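Local coordinates for protein single-stranded DNA specific exonuclease RecJ (Thermus thermophilus, PDB 2ZXR) that degrades single-stranded DNA in the 5' to 3' direction with the help of divalent metal ions, showing no detectable activity on single-stranded RNA, at residues 45-50 and 232-237; 32-37 and 445-450; 207-212 and 242-247. One frame throughout, in Å; residues are numbered along the deposited sequence.

Contact 1 of 3, residues 45-50 and 232-237; sequences DLDPPL and LVKEGL
The ammonium group of K234, reaching out from helix 227-239, is gripped by two acceptors of the loop 45-50 and also makes a weak hydrogen bond to E451 O. NZ donates a hydrogen bond to the backbone carbonyl L46 O at 3.2 Å, arriving 27° off the plane of that carbonyl, and forms a salt bridge with D47 OD1 at 3.5 Å. The chain of K234 is bent at both of its last torsions (chi3 and chi4 each 91°), a fold that lays CE against the carboxylate as well: D47 OD1 lies 3.2 Å from K234 CE. L46 O also accepts a hydrogen bond from R230, so one carbonyl serves two cationic side chains; D47 adds a countercharge on the K234 side. Farther along the loop the chemistry turns apolar. L50 CD1 lies 4.1 Å from L232 CB, and its other branch, CD2, 4.2 Å from E235 CG; the carboxylate of E235 pairs with R239. The side chain of L232 is about 8 Å from that of the metal ligand D84. The loop thus packs on a helix bordering the metal site, and L232 touches helices 211-220 and 187-201.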
loop_
_atom_site.group_PDB
_atom_site.type_symbol
_atom_site.label_atom_id
_atom_site.label_comp_id
_atom_site.label_asym_id
_atom_site.label_seq_id
_atom_site.Cartn_x
_atom_site.Cartn_y
_atom_site.Cartn_z
ATOM N N ASP A 45 -7.969 0.201 -17.885
ATOM C CA ASP A 45 -7.336 -0.497 -16.765
ATOM C C ASP A 45 -7.498 0.381 -15.529
ATOM O O ASP A 45 -7.386 -0.082 -14.391
ATOM C CB ASP A 45 -5.845 -0.709 -17.042
ATOM C CG ASP A 45 -5.583 -1.365 -18.393
ATOM O OD1 ASP A 45 -6.465 -1.269 -19.277
ATOM O OD2 ASP A 45 -4.490 -1.956 -18.575
ATOM N N LEU A 46 -7.748 1.661 -15.778
ATOM C CA LEU A 46 -7.945 2.632 -14.717
ATOM C C LEU A 46 -9.385 2.541 -14.260
ATOM O O LEU A 46 -9.709 2.767 -13.090
ATOM C CB LEU A 46 -7.662 4.033 -15.237
ATOM C CG LEU A 46 -6.181 4.334 -15.426
ATOM C CD1 LEU A 46 -6.029 5.771 -15.915
ATOM C CD2 LEU A 46 -5.449 4.135 -14.093
ATOM N N ASP A 47 -10.255 2.214 -15.206
ATOM C CA ASP A 47 -11.662 2.070 -14.905
ATOM C C ASP A 47 -12.180 0.742 -15.387
ATOM O O ASP A 47 -12.929 0.659 -16.360
ATOM C CB ASP A 47 -12.476 3.206 -15.507
ATOM C CG ASP A 47 -12.831 4.248 -14.474
ATOM O OD1 ASP A 47 -11.902 4.963 -14.040
ATOM O OD2 ASP A 47 -14.026 4.332 -14.081
ATOM N N PRO A 48 -11.779 -0.329 -14.695
ATOM C CA PRO A 48 -12.242 -1.652 -15.099
ATOM C C PRO A 48 -13.771 -1.695 -15.050
ATOM O O PRO A 48 -14.424 -0.898 -14.343
ATOM C CB PRO A 48 -11.575 -2.575 -14.079
ATOM C CG PRO A 48 -11.461 -1.715 -12.852
ATOM C CD PRO A 48 -11.041 -0.381 -13.420
ATOM N N PRO A 49 -14.369 -2.595 -15.838
ATOM C CA PRO A 49 -15.833 -2.701 -15.838
ATOM C C PRO A 49 -16.262 -3.457 -14.583
ATOM O O PRO A 49 -15.586 -4.402 -14.161
ATOM C CB PRO A 49 -16.109 -3.523 -17.092
ATOM C CG PRO A 49 -14.943 -4.510 -17.078
ATOM C CD PRO A 49 -13.764 -3.565 -16.777
ATOM N N LEU A 50 -17.353 -3.025 -13.963
ATOM C CA LEU A 50 -17.861 -3.752 -12.806
ATOM C C LEU A 50 -18.766 -4.791 -13.453
ATOM O O LEU A 50 -19.784 -4.443 -14.054
ATOM C CB LEU A 50 -18.692 -2.849 -11.905
ATOM C CG LEU A 50 -19.288 -3.577 -10.695
ATOM C CD1 LEU A 50 -18.166 -4.234 -9.880
ATOM C CD2 LEU A 50 -20.073 -2.578 -9.851
ATOM N N LEU A 232 -15.396 -2.147 -8.001
ATOM C CA LEU A 232 -16.455 -2.181 -7.002
ATOM C C LEU A 232 -16.317 -1.012 -6.050
ATOM O O LEU A 232 -17.307 -0.304 -5.761
ATOM C CB LEU A 232 -16.428 -3.503 -6.221
ATOM C CG LEU A 232 -17.473 -3.560 -5.084
ATOM C CD1 LEU A 232 -18.888 -3.719 -5.680
ATOM C CD2 LEU A 232 -17.170 -4.692 -4.178
ATOM N N VAL A 233 -15.092 -0.790 -5.580
ATOM C CA VAL A 233 -14.834 0.304 -4.653
ATOM C C VAL A 233 -15.105 1.677 -5.309
ATOM O O VAL A 233 -15.712 2.542 -4.702
ATOM C CB VAL A 233 -13.381 0.179 -4.078
ATOM C CG1 VAL A 233 -12.950 1.462 -3.368
ATOM C CG2 VAL A 233 -13.353 -1.025 -3.079
ATOM N N LYS A 234 -14.692 1.867 -6.554
ATOM C CA LYS A 234 -14.956 3.150 -7.196
ATOM C C LYS A 234 -16.475 3.396 -7.215
ATOM O O LYS A 234 -16.939 4.470 -6.851
ATOM C CB LYS A 234 -14.387 3.175 -8.618
ATOM C CG LYS A 234 -12.834 3.173 -8.673
ATOM C CD LYS A 234 -12.314 2.910 -10.125
ATOM C CE LYS A 234 -12.103 4.191 -10.911
ATOM N NZ LYS A 234 -10.675 4.681 -10.731
ATOM N N GLU A 235 -17.239 2.395 -7.625
ATOM C CA GLU A 235 -18.692 2.522 -7.664
ATOM C C GLU A 235 -19.278 2.810 -6.267
ATOM O O GLU A 235 -20.045 3.749 -6.094
ATOM C CB GLU A 235 -19.306 1.234 -8.225
ATOM C CG GLU A 235 -20.832 1.248 -8.419
ATOM C CD GLU A 235 -21.292 2.260 -9.467
ATOM O OE1 GLU A 235 -20.566 2.480 -10.452
ATOM O OE2 GLU A 235 -22.387 2.820 -9.325
ATOM N N GLY A 236 -18.916 1.996 -5.277
ATOM C CA GLY A 236 -19.451 2.177 -3.941
ATOM C C GLY A 236 -19.050 3.461 -3.236
ATOM O O GLY A 236 -19.886 4.088 -2.578
ATOM N N LEU A 237 -17.791 3.868 -3.365
ATOM C CA LEU A 237 -17.364 5.098 -2.708
ATOM C C LEU A 237 -18.162 6.262 -3.251
ATOM O O LEU A 237 -18.494 7.186 -2.516
ATOM C CB LEU A 237 -15.873 5.361 -2.930
ATOM C CG LEU A 237 -14.832 4.436 -2.291
ATOM C CD1 LEU A 237 -13.412 4.875 -2.696
ATOM C CD2 LEU A 237 -14.983 4.485 -0.806
#

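Contact 2 of 3, residues 32-37 and 445-450; sequences ALAYWH and RELALL
Y35, in the last turn of helix 29-37, fastens that helix to the C-terminal end of helix 440-447 and the turn after it, a contact between a helix and the C-terminal end of another in which one tyrosine carries both the polar and the apolar part. The second segment falls within the sequence range of the RecJ OB domain, so the contact joins the N-terminal region of the chain to that part of the protein.

The polar part is a single bond. Y35 OH donates to the backbone carbonyl E446 O at 2.6 Å, lying in the carbonyl plane with a C=O...donor angle of 160°. The acceptor sits near the plane of the tyrosine ring, at its hydroxyl edge, which suits a phenolic proton held in the ring plane. The side chain of E446 is engaged elsewhere, its carboxylate forming a salt bridge with R625.

The apolar part is built round the same ring. CG of Y35 is anti to its carbonyl carbon, and this chi1 of -65° sends the ring toward the 445-450 backbone, so that OH reaches E446 O. L450 crosses the ring obliquely, with CG 3.4 Å from Y35 CE1; L450 CD2 lies on the same side of the ring plane, beside Y35 CE1 and CD1. The other branch of L450 turns to the neighbouring helical residue, placing L450 CD1 3.8 Å from A34 CB. The small side chain of A34 also meets L447, more loosely, CB to CD2 at 4.5 Å.

Beyond the segments, A34 packs on L431 of strand 426-433 and Y35 on L25 of helix 15-25, so the junction is buried among several elements. At the hydroxyl end of the tyrosine, L449 CB stands 3.1 Å from Y35 OH.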
loop_
_atom_site.group_PDB
_atom_site.type_symbol
_atom_site.label_atom_id
_atom_site.label_comp_id
_atom_site.label_asym_id
_atom_site.label_seq_id
_atom_site.Cartn_x
_atom_site.Cartn_y
_atom_site.Cartn_z
ATOM N N ALA A 32 3.351 7.728 -15.308
ATOM C CA ALA A 32 3.392 6.559 -16.191
ATOM C C ALA A 32 4.256 5.464 -15.571
ATOM O O ALA A 32 4.000 4.288 -15.767
ATOM C CB ALA A 32 3.931 6.937 -17.569
ATOM N N LEU A 33 5.286 5.854 -14.834
ATOM C CA LEU A 33 6.152 4.883 -14.179
ATOM C C LEU A 33 5.296 4.077 -13.186
ATOM O O LEU A 33 5.365 2.838 -13.134
ATOM C CB LEU A 33 7.256 5.624 -13.421
ATOM C CG LEU A 33 8.710 5.423 -13.835
ATOM C CD1 LEU A 33 9.575 6.570 -13.287
ATOM C CD2 LEU A 33 9.189 4.092 -13.300
ATOM N N ALA A 34 4.494 4.794 -12.402
ATOM C CA ALA A 34 3.605 4.177 -11.406
ATOM C C ALA A 34 2.588 3.249 -12.087
ATOM O O ALA A 34 2.431 2.076 -11.706
ATOM C CB ALA A 34 2.885 5.261 -10.608
ATOM N N TYR A 35 1.905 3.762 -13.108
ATOM C CA TYR A 35 0.942 2.932 -13.822
ATOM C C TYR A 35 1.615 1.686 -14.401
ATOM O O TYR A 35 1.085 0.572 -14.257
ATOM C CB TYR A 35 0.262 3.725 -14.937
ATOM C CG TYR A 35 -0.578 4.857 -14.420
ATOM C CD1 TYR A 35 -1.623 4.621 -13.531
ATOM C CD2 TYR A 35 -0.313 6.170 -14.792
ATOM C CE1 TYR A 35 -2.376 5.676 -13.024
ATOM C CE2 TYR A 35 -1.045 7.220 -14.292
ATOM C CZ TYR A 35 -2.074 6.977 -13.409
ATOM O OH TYR A 35 -2.789 8.030 -12.893
ATOM N N TRP A 36 2.785 1.852 -15.030
ATOM C CA TRP A 36 3.466 0.689 -15.602
ATOM C C TRP A 36 3.710 -0.383 -14.535
ATOM O O TRP A 36 3.466 -1.571 -14.769
ATOM C CB TRP A 36 4.798 1.075 -16.241
ATOM C CG TRP A 36 5.457 -0.080 -16.965
ATOM C CD1 TRP A 36 5.192 -0.514 -18.243
ATOM C CD2 TRP A 36 6.477 -0.946 -16.455
ATOM N NE1 TRP A 36 5.989 -1.594 -18.554
ATOM C CE2 TRP A 36 6.785 -1.881 -17.479
ATOM C CE3 TRP A 36 7.165 -1.026 -15.239
ATOM C CZ2 TRP A 36 7.757 -2.884 -17.315
ATOM C CZ3 TRP A 36 8.132 -2.025 -15.076
ATOM C CH2 TRP A 36 8.415 -2.940 -16.113
ATOM N N HIS A 37 4.175 0.039 -13.366
ATOM C CA HIS A 37 4.436 -0.880 -12.267
ATOM C C HIS A 37 3.190 -1.547 -11.690
ATOM O O HIS A 37 3.258 -2.692 -11.257
ATOM C CB HIS A 37 5.171 -0.161 -11.130
ATOM C CG HIS A 37 6.647 -0.023 -11.358
ATOM N ND1 HIS A 37 7.467 -1.107 -11.603
ATOM C CD2 HIS A 37 7.448 1.069 -11.393
ATOM C CE1 HIS A 37 8.707 -0.687 -11.784
ATOM N NE2 HIS A 37 8.722 0.629 -11.661
ATOM N N ARG A 445 -1.832 15.995 -10.214
ATOM C CA ARG A 445 -3.088 15.721 -10.924
ATOM C C ARG A 445 -3.004 14.425 -11.730
ATOM O O ARG A 445 -4.002 13.711 -11.857
ATOM C CB ARG A 445 -3.486 16.899 -11.853
ATOM C CG ARG A 445 -3.824 18.218 -11.116
ATOM C CD ARG A 445 -4.285 19.363 -12.081
ATOM N NE ARG A 445 -3.252 19.718 -13.048
ATOM C CZ ARG A 445 -2.462 20.795 -12.986
ATOM N NH1 ARG A 445 -2.568 21.686 -12.005
ATOM N NH2 ARG A 445 -1.523 20.948 -13.899
ATOM N N GLU A 446 -1.820 14.095 -12.250
ATOM C CA GLU A 446 -1.669 12.862 -13.039
ATOM C C GLU A 446 -1.715 11.581 -12.188
ATOM O O GLU A 446 -2.190 10.541 -12.656
ATOM C CB GLU A 446 -0.374 12.921 -13.879
ATOM C CG GLU A 446 -0.475 13.846 -15.111
ATOM C CD GLU A 446 0.880 14.187 -15.721
ATOM O OE1 GLU A 446 1.889 13.551 -15.349
ATOM O OE2 GLU A 446 0.943 15.092 -16.581
ATOM N N LEU A 447 -1.221 11.654 -10.955
ATOM C CA LEU A 447 -1.231 10.514 -10.030
ATOM C C LEU A 447 -2.639 10.258 -9.480
ATOM O O LEU A 447 -2.927 9.174 -8.973
ATOM C CB LEU A 447 -0.306 10.779 -8.841
ATOM C CG LEU A 447 1.178 10.811 -9.195
ATOM C CD1 LEU A 447 2.008 11.215 -7.983
ATOM C CD2 LEU A 447 1.591 9.452 -9.696
ATOM N N ALA A 448 -3.499 11.268 -9.585
ATOM C CA ALA A 448 -4.863 11.204 -9.084
ATOM C C ALA A 448 -5.638 10.003 -9.587
ATOM O O ALA A 448 -6.398 9.399 -8.839
ATOM C CB ALA A 448 -5.614 12.487 -9.459
ATOM N N LEU A 449 -5.444 9.667 -10.858
ATOM C CA LEU A 449 -6.154 8.554 -11.469
ATOM C C LEU A 449 -5.878 7.193 -10.832
ATOM O O LEU A 449 -6.634 6.256 -11.046
ATOM C CB LEU A 449 -5.836 8.489 -12.969
ATOM C CG LEU A 449 -6.605 9.524 -13.803
ATOM C CD1 LEU A 449 -8.105 9.277 -13.614
ATOM C CD2 LEU A 449 -6.226 10.954 -13.371
ATOM N N LEU A 450 -4.794 7.099 -10.063
ATOM C CA LEU A 450 -4.413 5.861 -9.398
ATOM C C LEU A 450 -5.385 5.463 -8.303
ATOM O O LEU A 450 -5.430 4.307 -7.878
ATOM C CB LEU A 450 -3.021 6.002 -8.780
ATOM C CG LEU A 450 -1.852 5.624 -9.688
ATOM C CD1 LEU A 450 -0.526 6.005 -9.013
ATOM C CD2 LEU A 450 -1.923 4.121 -9.979
#

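Contact 3 of 3, residues 207-212 and 242-247; sequences PLEYAD and ASSWVG
The ST turn of S243, just ahead of helix 246-254, faces D212 at the start of helix 211-220, which a short 3-10 segment, 208-210, leads into; the beginnings of two helices are brought together here. S243 OG donates to D212 OD1 at 2.6 Å, meeting the carboxylate on its syn side and 31° out of its plane. The turn itself is closed by a hydrogen bond from the backbone N of W245, the N-cap residue of helix 246-254, to S243 OG at 2.8 Å. Donating to the aspartate and accepting from W245 N, the serine oxygen is used in both directions.

The other carboxylate oxygen, D212 OD2, lies at the edge of the indole and takes a bond from W245 NE1 at 2.9 Å, though a weak one, with an N-H...acceptor angle of 129°. Next along the chain, S244 OG donates at 2.8 Å to the anti lone pair of E209 OE1. A water bridges the two segments, donating to E209 O and D212 OD1 and accepting from S244 N.

W245 also supplies the apolar half. CZ2 and CH2 of its six-membered ring lie over one face of the Y210 ring, with W245 CH2 3.6 Å from Y210 CE1; the two planes meet at 38°, an oblique pairing. E209 CG passes close by at 3.7 Å from W245 CZ2. R94 of helix 83-98 touches the side chains of both Y210 and W245.

Across the contact the D212 carboxylate accepts from a hydroxyl, a weak indole bond and a water, and that of E209 from a hydroxyl. These neutral donors would be expected to stabilise negative charge, chiefly on D212, while the serine-aspartate link fixes the turn from which the tryptophan projects.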
loop_
_atom_site.group_PDB
_atom_site.type_symbol
_atom_site.label_atom_id
_atom_site.label_comp_id
_atom_site.label_asym_id
_atom_site.label_seq_id
_atom_site.Cartn_x
_atom_site.Cartn_y
_atom_site.Cartn_z
ATOM N N PRO A 207 -27.727 -4.839 -9.063
ATOM C CA PRO A 207 -28.059 -4.193 -7.783
ATOM C C PRO A 207 -26.975 -3.205 -7.350
ATOM O O PRO A 207 -26.394 -3.364 -6.277
ATOM C CB PRO A 207 -28.144 -5.375 -6.834
ATOM C CG PRO A 207 -26.994 -6.213 -7.308
ATOM C CD PRO A 207 -27.168 -6.187 -8.836
ATOM N N LEU A 208 -26.709 -2.194 -8.174
ATOM C CA LEU A 208 -25.668 -1.221 -7.888
ATOM C C LEU A 208 -25.848 -0.393 -6.608
ATOM O O LEU A 208 -24.857 0.071 -6.043
ATOM C CB LEU A 208 -25.463 -0.288 -9.099
ATOM C CG LEU A 208 -25.099 -1.008 -10.411
ATOM C CD1 LEU A 208 -24.674 0.001 -11.457
ATOM C CD2 LEU A 208 -23.959 -1.979 -10.167
ATOM N N GLU A 209 -27.082 -0.207 -6.145
ATOM C CA GLU A 209 -27.278 0.559 -4.924
ATOM C C GLU A 209 -26.687 -0.172 -3.695
ATOM O O GLU A 209 -26.596 0.405 -2.627
ATOM C CB GLU A 209 -28.773 0.908 -4.716
ATOM C CG GLU A 209 -29.652 -0.252 -4.284
ATOM C CD GLU A 209 -31.140 0.092 -4.200
ATOM O OE1 GLU A 209 -31.484 1.192 -3.700
ATOM O OE2 GLU A 209 -31.981 -0.762 -4.614
ATOM N N TYR A 210 -26.234 -1.417 -3.866
ATOM C CA TYR A 210 -25.638 -2.200 -2.764
ATOM C C TYR A 210 -24.114 -2.168 -2.833
ATOM O O TYR A 210 -23.415 -2.790 -2.009
ATOM C CB TYR A 210 -26.102 -3.660 -2.848
ATOM C CG TYR A 210 -27.560 -3.838 -2.538
ATOM C CD1 TYR A 210 -27.973 -4.058 -1.238
ATOM C CD2 TYR A 210 -28.537 -3.759 -3.553
ATOM C CE1 TYR A 210 -29.319 -4.201 -0.923
ATOM C CE2 TYR A 210 -29.894 -3.899 -3.252
ATOM C CZ TYR A 210 -30.277 -4.122 -1.929
ATOM O OH TYR A 210 -31.597 -4.254 -1.576
ATOM N N ALA A 211 -23.585 -1.445 -3.816
ATOM C CA ALA A 211 -22.141 -1.406 -3.973
ATOM C C ALA A 211 -21.427 -0.591 -2.881
ATOM O O ALA A 211 -20.251 -0.826 -2.640
ATOM C CB ALA A 211 -21.781 -0.889 -5.352
ATOM N N ASP A 212 -22.109 0.369 -2.243
ATOM C CA ASP A 212 -21.465 1.142 -1.169
ATOM C C ASP A 212 -21.216 0.202 0.014
ATOM O O ASP A 212 -20.106 0.188 0.579
ATOM C CB ASP A 212 -22.285 2.378 -0.739
ATOM C CG ASP A 212 -23.779 2.100 -0.567
ATOM O OD1 ASP A 212 -24.539 3.098 -0.361
ATOM O OD2 ASP A 212 -24.195 0.913 -0.634
ATOM N N ALA A 242 -24.967 9.631 -1.017
ATOM C CA ALA A 242 -26.411 9.631 -1.187
ATOM C C ALA A 242 -26.912 8.181 -1.060
ATOM O O ALA A 242 -27.842 7.751 -1.738
ATOM C CB ALA A 242 -26.779 10.236 -2.575
ATOM N N SER A 243 -26.303 7.425 -0.158
ATOM C CA SER A 243 -26.686 6.039 0.023
ATOM C C SER A 243 -28.161 5.778 0.179
ATOM O O SER A 243 -28.887 6.594 0.730
ATOM C CB SER A 243 -25.992 5.445 1.247
ATOM O OG SER A 243 -26.282 4.056 1.348
ATOM N N SER A 244 -28.604 4.622 -0.298
ATOM C CA SER A 244 -30.004 4.237 -0.123
ATOM C C SER A 244 -30.145 3.763 1.335
ATOM O O SER A 244 -31.259 3.583 1.820
ATOM C CB SER A 244 -30.384 3.064 -1.042
ATOM O OG SER A 244 -30.371 3.454 -2.397
ATOM N N TRP A 245 -29.001 3.558 2.009
ATOM C CA TRP A 245 -28.983 3.070 3.400
ATOM C C TRP A 245 -28.635 4.221 4.317
ATOM O O TRP A 245 -27.470 4.519 4.504
ATOM C CB TRP A 245 -27.958 1.941 3.527
ATOM C CG TRP A 245 -27.777 1.204 2.225
ATOM C CD1 TRP A 245 -26.609 1.031 1.534
ATOM C CD2 TRP A 245 -28.803 0.579 1.445
ATOM N NE1 TRP A 245 -26.849 0.334 0.372
ATOM C CE2 TRP A 245 -28.183 0.045 0.292
ATOM C CE3 TRP A 245 -30.188 0.420 1.612
ATOM C CZ2 TRP A 245 -28.898 -0.642 -0.697
ATOM C CZ3 TRP A 245 -30.905 -0.261 0.638
ATOM C CH2 TRP A 245 -30.255 -0.788 -0.513
ATOM N N VAL A 246 -29.657 4.844 4.910
ATOM C CA VAL A 246 -29.462 6.023 5.751
ATOM C C VAL A 246 -28.423 5.889 6.854
ATOM O O VAL A 246 -27.742 6.850 7.163
ATOM C CB VAL A 246 -30.829 6.537 6.353
ATOM C CG1 VAL A 246 -31.345 5.608 7.482
ATOM C CG2 VAL A 246 -30.636 7.958 6.874
ATOM N N GLY A 247 -28.277 4.698 7.425
ATOM C CA GLY A 247 -27.287 4.483 8.472
ATOM C C GLY A 247 -25.847 4.624 7.980
ATOM O O GLY A 247 -24.978 5.157 8.687
HETATM O O HOH W 1 -26.728 2.965 -1.897
#

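Contact 2 is the buried one, with mostly apolar packing round a single tyrosine bond; contacts 1 and 3 are partly buried and rely more on polar side chains. Contact 1 uses a lysine cation, contact 3 carboxylates that accept from neutral donors. Contacts 1 and 2 touch, L46 CD2 resting on Y35 CE1, so the loop 45-50 runs from the buried junction to helix 227-239. That helix lies in the chain between helices 211-220 and 246-254, whose beginnings contact 3 joins, and A211 packs on both L232 and E235. Contact 1 lies between the other two and touches both; contacts 2 and 3 stay about 17 Å apart between nearest atoms.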